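Local atomic coordinates of mitogen-activated protein kinase kinase kinase 15 (PDB entry 6V0M), a protein that is a serine/threonine kinase of the apoptosis signal-regulating family, captured here as its sterile alpha-motif domain, which probably mediates assembly with related kinases. Residues L7-W10 against L11-Q14; T30-D33 against I34-I38. One frame throughout, in Å; residues are numbered along the deposited sequence.

Contact 1: L7-W10 against L11-Q14; sequences LIDW and LRLQ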
ATOM      1  N   LEU A   7       4.880  -1.744  -7.675  1.00 29.08           N
ATOM      2  CA  LEU A   7       3.803  -1.868  -6.705  1.00 27.11           C
ATOM      3  C   LEU A   7       3.764  -3.265  -6.144  1.00 25.75           C
ATOM      4  O   LEU A   7       3.694  -3.444  -4.951  1.00 25.23           O
ATOM      5  CB  LEU A   7       2.460  -1.500  -7.359  1.00 25.66           C
ATOM      6  CG  LEU A   7       1.185  -1.768  -6.517  1.00 26.14           C
ATOM      7  CD1 LEU A   7       1.204  -0.906  -5.292  1.00 25.79           C
ATOM      8  CD2 LEU A   7      -0.097  -1.626  -7.320  1.00 32.41           C
ATOM      9  N   ILE A   8       3.717  -4.268  -7.020  1.00 25.43           N
ATOM     10  CA  ILE A   8       3.611  -5.670  -6.608  1.00 24.69           C
ATOM     11  C   ILE A   8       4.786  -6.081  -5.697  1.00 28.54           C
ATOM     12  O   ILE A   8       4.580  -6.727  -4.640  1.00 29.07           O
ATOM     13  CB  ILE A   8       3.484  -6.546  -7.814  1.00 24.99           C
ATOM     14  CG1 ILE A   8       2.095  -6.331  -8.458  1.00 28.88           C
ATOM     15  CG2 ILE A   8       3.701  -8.023  -7.465  1.00 28.63           C
ATOM     16  CD1 ILE A   8       1.905  -7.029  -9.816  1.00 33.15           C
ATOM     17  N   ASP A   9       6.009  -5.687  -6.084  1.00 26.97           N
ATOM     18  CA  ASP A   9       7.188  -6.018  -5.299  1.00 31.51           C
ATOM     19  C   ASP A   9       7.137  -5.423  -3.883  1.00 30.32           C
ATOM     20  O   ASP A   9       7.464  -6.095  -2.918  1.00 28.55           O
ATOM     21  CB  ASP A   9       8.467  -5.586  -6.012  1.00 34.24           C
ATOM     22  CG  ASP A   9       8.778  -6.425  -7.236  1.00 36.10           C
ATOM     23  OD1 ASP A   9       8.207  -7.552  -7.414  1.00 39.29           O
ATOM     24  OD2 ASP A   9       9.614  -5.931  -8.028  1.00 37.13           O
ATOM     25  N   TRP A  10       6.700  -4.162  -3.779  1.00 30.44           N
ATOM     26  CA  TRP A  10       6.584  -3.447  -2.501  1.00 29.73           C
ATOM     27  C   TRP A  10       5.476  -4.088  -1.614  1.00 29.75           C
ATOM     28  O   TRP A  10       5.682  -4.304  -0.424  1.00 29.17           O
ATOM     29  CB  TRP A  10       6.294  -1.954  -2.744  1.00 29.03           C
ATOM     30  CG  TRP A  10       6.210  -1.114  -1.494  1.00 32.29           C
ATOM     31  CD1 TRP A  10       7.200  -0.440  -0.916  1.00 35.47           C
ATOM     32  CD2 TRP A  10       5.047  -0.893  -0.685  1.00 29.33           C
ATOM     33  NE1 TRP A  10       6.743   0.272   0.183  1.00 30.69           N
ATOM     34  CE2 TRP A  10       5.424  -0.030   0.363  1.00 29.58           C
ATOM     35  CE3 TRP A  10       3.707  -1.293  -0.785  1.00 27.46           C
ATOM     36  CZ2 TRP A  10       4.526   0.414   1.323  1.00 30.38           C
ATOM     37  CZ3 TRP A  10       2.835  -0.873   0.170  1.00 31.24           C
ATOM     38  CH2 TRP A  10       3.254   0.001   1.212  1.00 29.76           C
ATOM     39  N   LEU A  11       4.331  -4.447  -2.219  1.00 24.39           N
ATOM     40  CA  LEU A  11       3.231  -5.119  -1.541  1.00 23.49           C
ATOM     41  C   LEU A  11       3.716  -6.471  -0.962  1.00 29.13           C
ATOM     42  O   LEU A  11       3.398  -6.788   0.179  1.00 29.18           O
ATOM     43  CB  LEU A  11       2.009  -5.317  -2.458  1.00 27.47           C
ATOM     44  CG  LEU A  11       1.228  -4.050  -2.806  1.00 25.26           C
ATOM     45  CD1 LEU A  11       0.130  -4.440  -3.839  1.00 25.32           C
ATOM     46  CD2 LEU A  11       0.555  -3.372  -1.614  1.00 27.90           C
ATOM     47  N   ARG A  12       4.472  -7.243  -1.750  1.00 28.39           N
ATOM     48  CA  ARG A  12       4.999  -8.532  -1.330  1.00 32.89           C
ATOM     49  C   ARG A  12       5.970  -8.342  -0.185  1.00 31.70           C
ATOM     50  O   ARG A  12       5.982  -9.132   0.708  1.00 38.90           O
ATOM     51  CB  ARG A  12       5.684  -9.270  -2.473  1.00 39.44           C
ATOM     52  CG  ARG A  12       4.696  -9.864  -3.500  1.00 47.77           C
ATOM     53  CD  ARG A  12       5.218 -11.146  -4.138  1.00 59.42           C
ATOM     54  NE  ARG A  12       5.201 -11.055  -5.600  1.00 61.52           N
ATOM     55  CZ  ARG A  12       6.142 -10.472  -6.346  1.00 60.19           C
ATOM     56  NH1 ARG A  12       7.217  -9.893  -5.789  1.00 58.39           N
ATOM     57  NH2 ARG A  12       5.999 -10.448  -7.669  1.00 61.93           N
ATOM     58  N   LEU A  13       6.767  -7.270  -0.223  1.00 35.51           N
ATOM     59  CA  LEU A  13       7.708  -6.943   0.865  1.00 38.70           C
ATOM     60  C   LEU A  13       6.959  -6.651   2.197  1.00 39.08           C
ATOM     61  O   LEU A  13       7.488  -6.875   3.271  1.00 40.34           O
ATOM     62  CB  LEU A  13       8.539  -5.730   0.472  1.00 45.40           C
ATOM     63  CG  LEU A  13       9.776  -5.364   1.276  1.00 59.20           C
ATOM     64  CD1 LEU A  13      10.812  -6.490   1.153  1.00 57.11           C
ATOM     65  CD2 LEU A  13      10.317  -4.022   0.808  1.00 58.47           C
ATOM     66  N   GLN A  14       5.729  -6.154   2.124  1.00 36.52           N
ATOM     67  CA  GLN A  14       4.881  -5.930   3.299  1.00 35.37           C
ATOM     68  C   GLN A  14       4.083  -7.199   3.673  1.00 33.23           C
ATOM     69  O   GLN A  14       3.224  -7.164   4.570  1.00 33.99           O
ATOM     70  CB  GLN A  14       3.910  -4.744   3.073  1.00 35.44           C
ATOM     71  CG  GLN A  14       4.503  -3.441   2.460  1.00 31.59           C
ATOM     72  CD  GLN A  14       5.811  -3.044   3.006  1.00 41.57           C
ATOM     73  OE1 GLN A  14       5.957  -3.027   4.214  1.00 41.60           O
ATOM     74  NE2 GLN A  14       6.802  -2.721   2.134  1.00 44.81           N
TER
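Trp-10 and Gln-14, one helical turn apart at the C-terminal end of helix 4-13, are joined by both polar and aromatic contacts. Trp-10 O accepts from Gln-14 N at 3.1 Å and from Gln-14 NE2 at 3.2 Å, the two donors arriving from opposite faces of the carbonyl plane. With CG anti to the carbonyl carbon (chi1 -46°), Gln-14 CG lies over the indole, and the bend at chi2 (-42°) turns the amide back toward the Trp-10 carbonyl. Gln-14 CG stands 3.7 Å from the centroid of the six-membered ring of Trp-10, a CH-pi contact close to the ring normal. NE2 lies over the same face, nearest CE2, with ring and amide planes 36° apart.

The charged pair is Asp-9 and Arg-12, whose side chains run alongside each other. Arg-12 NH1 donates to Asp-9 OD1 at 3.0 Å, meeting its anti side in a somewhat bent salt bridge, while OD2 is paired with Lys-5. Ile-8 CG2 sits over one guanidinium face, 3.3 Å from Arg-12 NH2.

Apolar contacts line the inner side. Leu-11 CD2 meets the edge of the indole in its plane, 3.8 Å from Trp-10 CZ3, and Leu-11 CD1 lies 3.9 Å from Leu-7 CG. With a cation at each carboxylate oxygen, Asp-9 is likely to stay ionised, while the doubly gripped carbonyl of Trp-10 ties the glutamine amide to the helix end.

Contact 2: T30-D33 against I34-I38; sequences TLSD and ILNEI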
ATOM      1  N   THR A  30      -1.459   2.934  -7.796  1.00 27.96           N
ATOM      2  CA  THR A  30      -0.011   2.950  -8.086  1.00 27.55           C
ATOM      3  C   THR A  30       0.662   2.974  -6.729  1.00 28.76           C
ATOM      4  O   THR A  30       0.043   3.292  -5.681  1.00 23.81           O
ATOM      5  CB  THR A  30       0.380   4.189  -8.883  1.00 30.45           C
ATOM      6  OG1 THR A  30       0.117   5.360  -8.100  1.00 30.40           O
ATOM      7  CG2 THR A  30      -0.371   4.354 -10.177  1.00 30.65           C
ATOM      8  N   LEU A  31       1.965   2.696  -6.759  1.00 28.79           N
ATOM      9  CA  LEU A  31       2.766   2.779  -5.558  1.00 26.88           C
ATOM     10  C   LEU A  31       2.700   4.210  -5.049  1.00 25.72           C
ATOM     11  O   LEU A  31       2.555   4.447  -3.841  1.00 29.02           O
ATOM     12  CB  LEU A  31       4.198   2.329  -5.837  1.00 30.18           C
ATOM     13  CG  LEU A  31       5.168   2.258  -4.652  1.00 27.96           C
ATOM     14  CD1 LEU A  31       4.605   1.520  -3.500  1.00 27.72           C
ATOM     15  CD2 LEU A  31       6.453   1.588  -5.144  1.00 32.47           C
ATOM     16  N   SER A  32       2.759   5.188  -5.957  1.00 28.20           N
ATOM     17  CA  SER A  32       2.613   6.592  -5.533  1.00 27.19           C
ATOM     18  C   SER A  32       1.347   6.859  -4.723  1.00 27.40           C
ATOM     19  O   SER A  32       1.341   7.572  -3.676  1.00 29.26           O
ATOM     20  CB  SER A  32       2.663   7.524  -6.737  1.00 32.14           C
ATOM     21  OG  SER A  32       2.633   8.823  -6.277  1.00 30.50           O
ATOM     22  N   ASP A  33       0.223   6.315  -5.205  1.00 26.43           N
ATOM     23  CA  ASP A  33      -1.047   6.461  -4.508  1.00 24.56           C
ATOM     24  C   ASP A  33      -0.941   5.906  -3.074  1.00 22.73           C
ATOM     25  O   ASP A  33      -1.540   6.508  -2.138  1.00 25.18           O
ATOM     26  CB  ASP A  33      -2.247   5.768  -5.235  1.00 25.61           C
ATOM     27  CG  ASP A  33      -2.540   6.280  -6.608  1.00 29.79           C
ATOM     28  OD1 ASP A  33      -2.403   7.497  -6.887  1.00 27.43           O
ATOM     29  OD2 ASP A  33      -3.047   5.459  -7.447  1.00 35.00           O
ATOM     30  N   ILE A  34      -0.328   4.707  -2.919  1.00 23.74           N
ATOM     31  CA  ILE A  34      -0.268   4.008  -1.645  1.00 23.02           C
ATOM     32  C   ILE A  34       0.609   4.832  -0.686  1.00 23.10           C
ATOM     33  O   ILE A  34       0.195   5.100   0.397  1.00 21.35           O
ATOM     34  CB  ILE A  34       0.242   2.573  -1.759  1.00 21.10           C
ATOM     35  CG1 ILE A  34      -0.727   1.675  -2.625  1.00 25.00           C
ATOM     36  CG2 ILE A  34       0.367   1.914  -0.444  1.00 26.89           C
ATOM     37  CD1 ILE A  34      -2.150   1.758  -2.223  1.00 28.55           C
ATOM     38  N   LEU A  35       1.768   5.255  -1.183  1.00 25.39           N
ATOM     39  CA  LEU A  35       2.711   6.028  -0.314  1.00 27.82           C
ATOM     40  C   LEU A  35       2.183   7.394   0.109  1.00 24.64           C
ATOM     41  O   LEU A  35       2.459   7.865   1.213  1.00 30.04           O
ATOM     42  CB  LEU A  35       4.031   6.170  -1.039  1.00 26.19           C
ATOM     43  CG  LEU A  35       4.801   4.876  -1.279  1.00 29.15           C
ATOM     44  CD1 LEU A  35       6.000   5.220  -2.176  1.00 36.30           C
ATOM     45  CD2 LEU A  35       5.151   4.095  -0.031  1.00 30.45           C
ATOM     46  N   ASN A  36       1.501   8.080  -0.811  1.00 22.52           N
ATOM     47  CA  ASN A  36       1.143   9.510  -0.671  1.00 28.62           C
ATOM     48  C   ASN A  36      -0.354   9.856  -0.421  1.00 30.94           C
ATOM     49  O   ASN A  36      -0.670  10.807   0.250  1.00 26.35           O
ATOM     50  CB  ASN A  36       1.646  10.265  -1.882  1.00 29.44           C
ATOM     51  CG  ASN A  36       3.153  10.170  -2.002  1.00 29.71           C
ATOM     52  OD1 ASN A  36       3.845  10.679  -1.137  1.00 30.69           O
ATOM     53  ND2 ASN A  36       3.667   9.429  -2.986  1.00 30.46           N
ATOM     54  N   GLU A  37      -1.279   9.076  -0.996  1.00 25.87           N
ATOM     55  CA  GLU A  37      -2.684   9.488  -1.099  1.00 28.66           C
ATOM     56  C   GLU A  37      -3.664   8.695  -0.283  1.00 29.69           C
ATOM     57  O   GLU A  37      -4.612   9.245   0.214  1.00 30.73           O
ATOM     58  CB  GLU A  37      -3.155   9.374  -2.571  1.00 35.40           C
ATOM     59  CG  GLU A  37      -2.237  10.003  -3.600  1.00 40.78           C
ATOM     60  CD  GLU A  37      -2.332  11.501  -3.570  1.00 49.20           C
ATOM     61  OE1 GLU A  37      -3.458  11.993  -3.733  1.00 58.65           O
ATOM     62  OE2 GLU A  37      -1.311  12.189  -3.461  1.00 54.28           O
ATOM     63  N   ILE A  38      -3.470   7.376  -0.182  1.00 29.64           N
ATOM     64  CA  ILE A  38      -4.483   6.567   0.499  1.00 30.72           C
ATOM     65  C   ILE A  38      -4.615   6.853   1.981  1.00 35.41           C
ATOM     66  O   ILE A  38      -3.692   7.373   2.650  1.00 33.49           O
ATOM     67  CB  ILE A  38      -4.285   5.061   0.331  1.00 31.35           C
ATOM     68  CG1 ILE A  38      -2.982   4.632   0.987  1.00 27.42           C
ATOM     69  CG2 ILE A  38      -4.459   4.723  -1.156  1.00 36.47           C
ATOM     70  CD1 ILE A  38      -2.828   3.208   1.294  1.00 28.67           C
TER
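Asp-33 O is gripped by two successive backbone amides, Glu-37 N at 2.8 Å from above the carbonyl plane and Ile-38 N at 2.9 Å almost straight along the C=O direction. The second bond spans five residues and marks a wider, pi-type turn in the second half of this short helix.

Ser-32 O is also held twice. Besides Asn-36 N, it takes a bond from Asn-36 ND2 at 3.1 Å, in the carbonyl plane and on a lone pair, the amide folding back with chi1 at -61°. A leucine in place of Asn-36 would probably leave the Ser-32 carbonyl with its backbone mate alone from this residue, losing the side-chain clasp on the turn.

At the other end Thr-30 and Asp-33 form a capping box: Asp-33 N donates to Thr-30 OG1 at 3.1 Å, and Thr-30 N returns a bond to Asp-33 OD2 at 3.0 Å.

The apolar contact is Leu-31 CG against Leu-35 CD1, 3.9 Å apart. These leucines and Ile-34 face Trp-10 of helix 4-13, while Ile-34, Leu-35 and Asn-36 also pack on helix 50-70, whose Arg-64 binds the carbonyl oxygens of Leu-35 and Ile-38.

Contact 1 closes before contact 2 opens, with helix 18-26 between them along the chain, and their centres lie about 13 Å apart. Each belongs to its own helix of the all-helical five-helix SAM domain, 4-13 and 31-37, yet the two meet directly through the indole of Trp-10. Its CG lies 3.7 Å from Leu-31 CD1, and its CZ3 is 3.8 Å from Ile-34 CG2; Leu-35 CD2 approaches CZ2. Both contacts also pack on the long C-terminal helix 50-70, contact 1 through Leu-56 and Ala-59, contact 2 through Val-60 and Tyr-63. The tryptophan thus joins the two short helices within a core shared with the long one.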